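Local coordinates for protein beta-ketoacyl synthase (Burkholderia phymatum, PDB 4EWG) that probably catalyses the condensation of an acyl group with malonyl-acyl carrier protein, as a 3-oxoacyl-[acyl-carrier-protein] synthase of the thiolase-like superfamily, at residues G75-S85 with A108-V116. Sequence-based numbering, arbitrary orientation.
Sequences GRVSMYAVRAS and AYGSSSGSV
In the N-terminal half of the thiolase-like fold, helix 76-92 lies over strand 105-110 of the central sheet, and Tyr-109 of the strand meets Ala-81 of the helix. The axes of 76-85 and 108-110 run roughly antiparallel, at 148°, and come within 10.6 Å. Ala-81 and Ser-85 approach the Tyr-109 ring from the same side, and Ala-84 CB lies near its OH. CB of Ala-81 approaches CE1 of Tyr-109 obliquely at 3.5 Å. Ser-85 OG lies 3.8 Å from CE2 of Tyr-109, also obliquely. This OG stands beside its own backbone N (chi1 -61°) and donates to Ala-81 O at 2.8 Å. Ser-85 N reaches the same carbonyl from the opposite face. Outside the segments, Thr-241 OG1 hydrogen-bonds with both Tyr-109 OH and Ser-85 OG. Past the strand the chain comes back to the helix start, where Ser-115 OG lies 3.2 Å from CA of the N-cap residue Gly-75. Val-77 points CG2 at Ser-111 CB, 4.0 Å away, and CG1 at Ser-115 OG, 3.6 Å away. A water accepts from Gly-75 N, also hydrogen-bonds with Ser-78 OG, and donates to Ser-115 OG at 3.0 Å. OE1 of Glu-197 hydrogen-bonds with Ser-115 OG and Val-77 N. No direct hydrogen bond crosses the contact. Helix and strand are therefore joined by van der Waals packing of Ala-81, Ala-84 and Ser-85 on one tyrosine, while water and Glu-197 satisfy the buried Ser-115 hydroxyl.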
# COMPACT_ATOMS: atom_id res chain seq x y z
N GLY A 75 -10.01 13.75 -4.49
CA GLY A 75 -11.00 14.06 -3.46
C GLY A 75 -10.26 14.73 -2.34
O GLY A 75 -9.08 15.04 -2.50
N ARG A 76 -10.91 14.93 -1.19
CA ARG A 76 -10.33 15.75 -0.14
C ARG A 76 -9.01 15.20 0.38
O ARG A 76 -8.04 15.94 0.58
CB ARG A 76 -11.29 15.93 1.05
CG ARG A 76 -12.34 16.99 0.85
CD ARG A 76 -13.29 17.15 2.03
NE ARG A 76 -12.76 18.02 3.13
CZ ARG A 76 -12.64 19.37 3.07
NH1 ARG A 76 -12.97 20.06 1.96
NH2 ARG A 76 -12.16 20.04 4.14
N VAL A 77 -8.97 13.90 0.64
CA VAL A 77 -7.79 13.29 1.26
C VAL A 77 -6.55 13.50 0.38
O VAL A 77 -5.46 13.76 0.89
CB VAL A 77 -8.02 11.78 1.57
CG1 VAL A 77 -8.20 10.98 0.28
CG2 VAL A 77 -6.86 11.21 2.39
N SER A 78 -6.73 13.38 -0.91
CA SER A 78 -5.64 13.61 -1.85
C SER A 78 -5.31 15.10 -1.91
O SER A 78 -4.17 15.46 -1.98
CB SER A 78 -5.98 13.05 -3.24
OG SER A 78 -5.85 11.63 -3.25
N MET A 79 -6.33 15.96 -1.82
CA MET A 79 -6.06 17.41 -1.70
C MET A 79 -5.28 17.77 -0.45
O MET A 79 -4.33 18.56 -0.51
CB MET A 79 -7.34 18.22 -1.78
CG MET A 79 -7.99 18.17 -3.13
SD MET A 79 -9.25 19.42 -3.36
CE MET A 79 -10.51 18.93 -2.17
N TYR A 80 -5.62 17.16 0.68
CA TYR A 80 -4.84 17.36 1.92
C TYR A 80 -3.39 16.90 1.70
O TYR A 80 -2.45 17.60 2.04
CB TYR A 80 -5.39 16.56 3.07
CG TYR A 80 -6.83 16.86 3.52
CD1 TYR A 80 -7.55 17.95 3.05
CD2 TYR A 80 -7.44 16.03 4.44
CE1 TYR A 80 -8.85 18.20 3.49
CE2 TYR A 80 -8.73 16.27 4.89
CZ TYR A 80 -9.42 17.36 4.42
OH TYR A 80 -10.72 17.56 4.91
N ALA A 81 -3.24 15.73 1.10
CA ALA A 81 -1.94 15.10 0.89
C ALA A 81 -1.06 16.01 0.02
O ALA A 81 0.09 16.27 0.35
CB ALA A 81 -2.11 13.73 0.23
N VAL A 82 -1.64 16.51 -1.09
CA VAL A 82 -0.92 17.38 -2.00
C VAL A 82 -0.55 18.73 -1.34
O VAL A 82 0.58 19.18 -1.45
CB VAL A 82 -1.72 17.62 -3.29
CG1 VAL A 82 -1.06 18.69 -4.14
CG2 VAL A 82 -1.84 16.32 -4.08
N ARG A 83 -1.45 19.28 -0.55
CA ARG A 83 -1.18 20.53 0.10
C ARG A 83 -0.06 20.38 1.13
O ARG A 83 0.83 21.21 1.21
CB ARG A 83 -2.46 21.05 0.76
CG ARG A 83 -2.28 22.36 1.50
CD ARG A 83 -1.66 23.42 0.63
NE ARG A 83 -1.61 24.70 1.31
CZ ARG A 83 -0.83 25.71 0.97
NH1 ARG A 83 0.01 25.58 -0.05
NH2 ARG A 83 -0.86 26.85 1.66
N ALA A 84 -0.12 19.29 1.92
CA ALA A 84 0.93 18.93 2.87
C ALA A 84 2.27 18.86 2.20
O ALA A 84 3.29 19.38 2.71
CB ALA A 84 0.62 17.59 3.53
N SER A 85 2.28 18.20 1.05
CA SER A 85 3.51 17.89 0.38
C SER A 85 4.06 19.17 -0.25
O SER A 85 5.27 19.36 -0.26
CB SER A 85 3.25 16.80 -0.66
OG SER A 85 2.77 15.63 -0.07
N ALA A 108 6.21 7.99 -0.97
CA ALA A 108 5.60 6.98 -0.12
C ALA A 108 4.44 7.65 0.61
O ALA A 108 4.60 8.71 1.24
CB ALA A 108 6.63 6.41 0.86
N TYR A 109 3.25 7.05 0.50
CA TYR A 109 2.06 7.68 1.08
C TYR A 109 0.91 6.69 1.18
O TYR A 109 0.82 5.76 0.38
CB TYR A 109 1.59 8.85 0.18
CG TYR A 109 1.36 10.14 0.88
CD1 TYR A 109 0.12 10.42 1.52
CD2 TYR A 109 2.37 11.10 0.94
CE1 TYR A 109 -0.08 11.63 2.18
CE2 TYR A 109 2.16 12.32 1.60
CZ TYR A 109 0.95 12.57 2.22
OH TYR A 109 0.78 13.76 2.88
N GLY A 110 0.01 6.95 2.12
CA GLY A 110 -1.21 6.19 2.17
C GLY A 110 -2.29 6.79 3.05
O GLY A 110 -2.09 7.84 3.67
N SER A 111 -3.43 6.10 3.08
CA SER A 111 -4.57 6.52 3.86
C SER A 111 -5.41 5.29 4.16
O SER A 111 -5.22 4.25 3.55
CB SER A 111 -5.42 7.55 3.08
OG SER A 111 -5.85 7.03 1.85
N SER A 112 -6.31 5.40 5.13
CA SER A 112 -7.18 4.28 5.51
C SER A 112 -8.20 4.01 4.41
O SER A 112 -8.70 2.89 4.27
CB SER A 112 -7.96 4.57 6.82
OG SER A 112 -7.09 5.04 7.84
N SER A 113 -8.50 5.05 3.65
CA SER A 113 -9.56 5.00 2.69
C SER A 113 -9.39 6.07 1.59
O SER A 113 -8.69 7.06 1.77
CB SER A 113 -10.87 5.23 3.47
OG SER A 113 -11.95 5.46 2.62
N GLY A 114 -10.06 5.85 0.46
CA GLY A 114 -10.20 6.81 -0.58
C GLY A 114 -11.24 7.85 -0.23
O GLY A 114 -11.57 8.04 0.95
N SER A 115 -11.77 8.53 -1.24
CA SER A 115 -12.66 9.67 -0.99
C SER A 115 -14.15 9.28 -0.99
O SER A 115 -14.53 8.31 -1.61
CB SER A 115 -12.40 10.78 -2.01
OG SER A 115 -11.14 11.41 -1.73
N VAL A 116 -14.96 10.09 -0.33
CA VAL A 116 -16.36 9.75 -0.11
C VAL A 116 -17.16 9.64 -1.38
O VAL A 116 -17.94 8.71 -1.53
CB VAL A 116 -17.11 10.71 0.89
CG1 VAL A 116 -16.51 10.57 2.28
CG2 VAL A 116 -17.12 12.17 0.42
O HOH W 1 -8.75 11.27 -3.52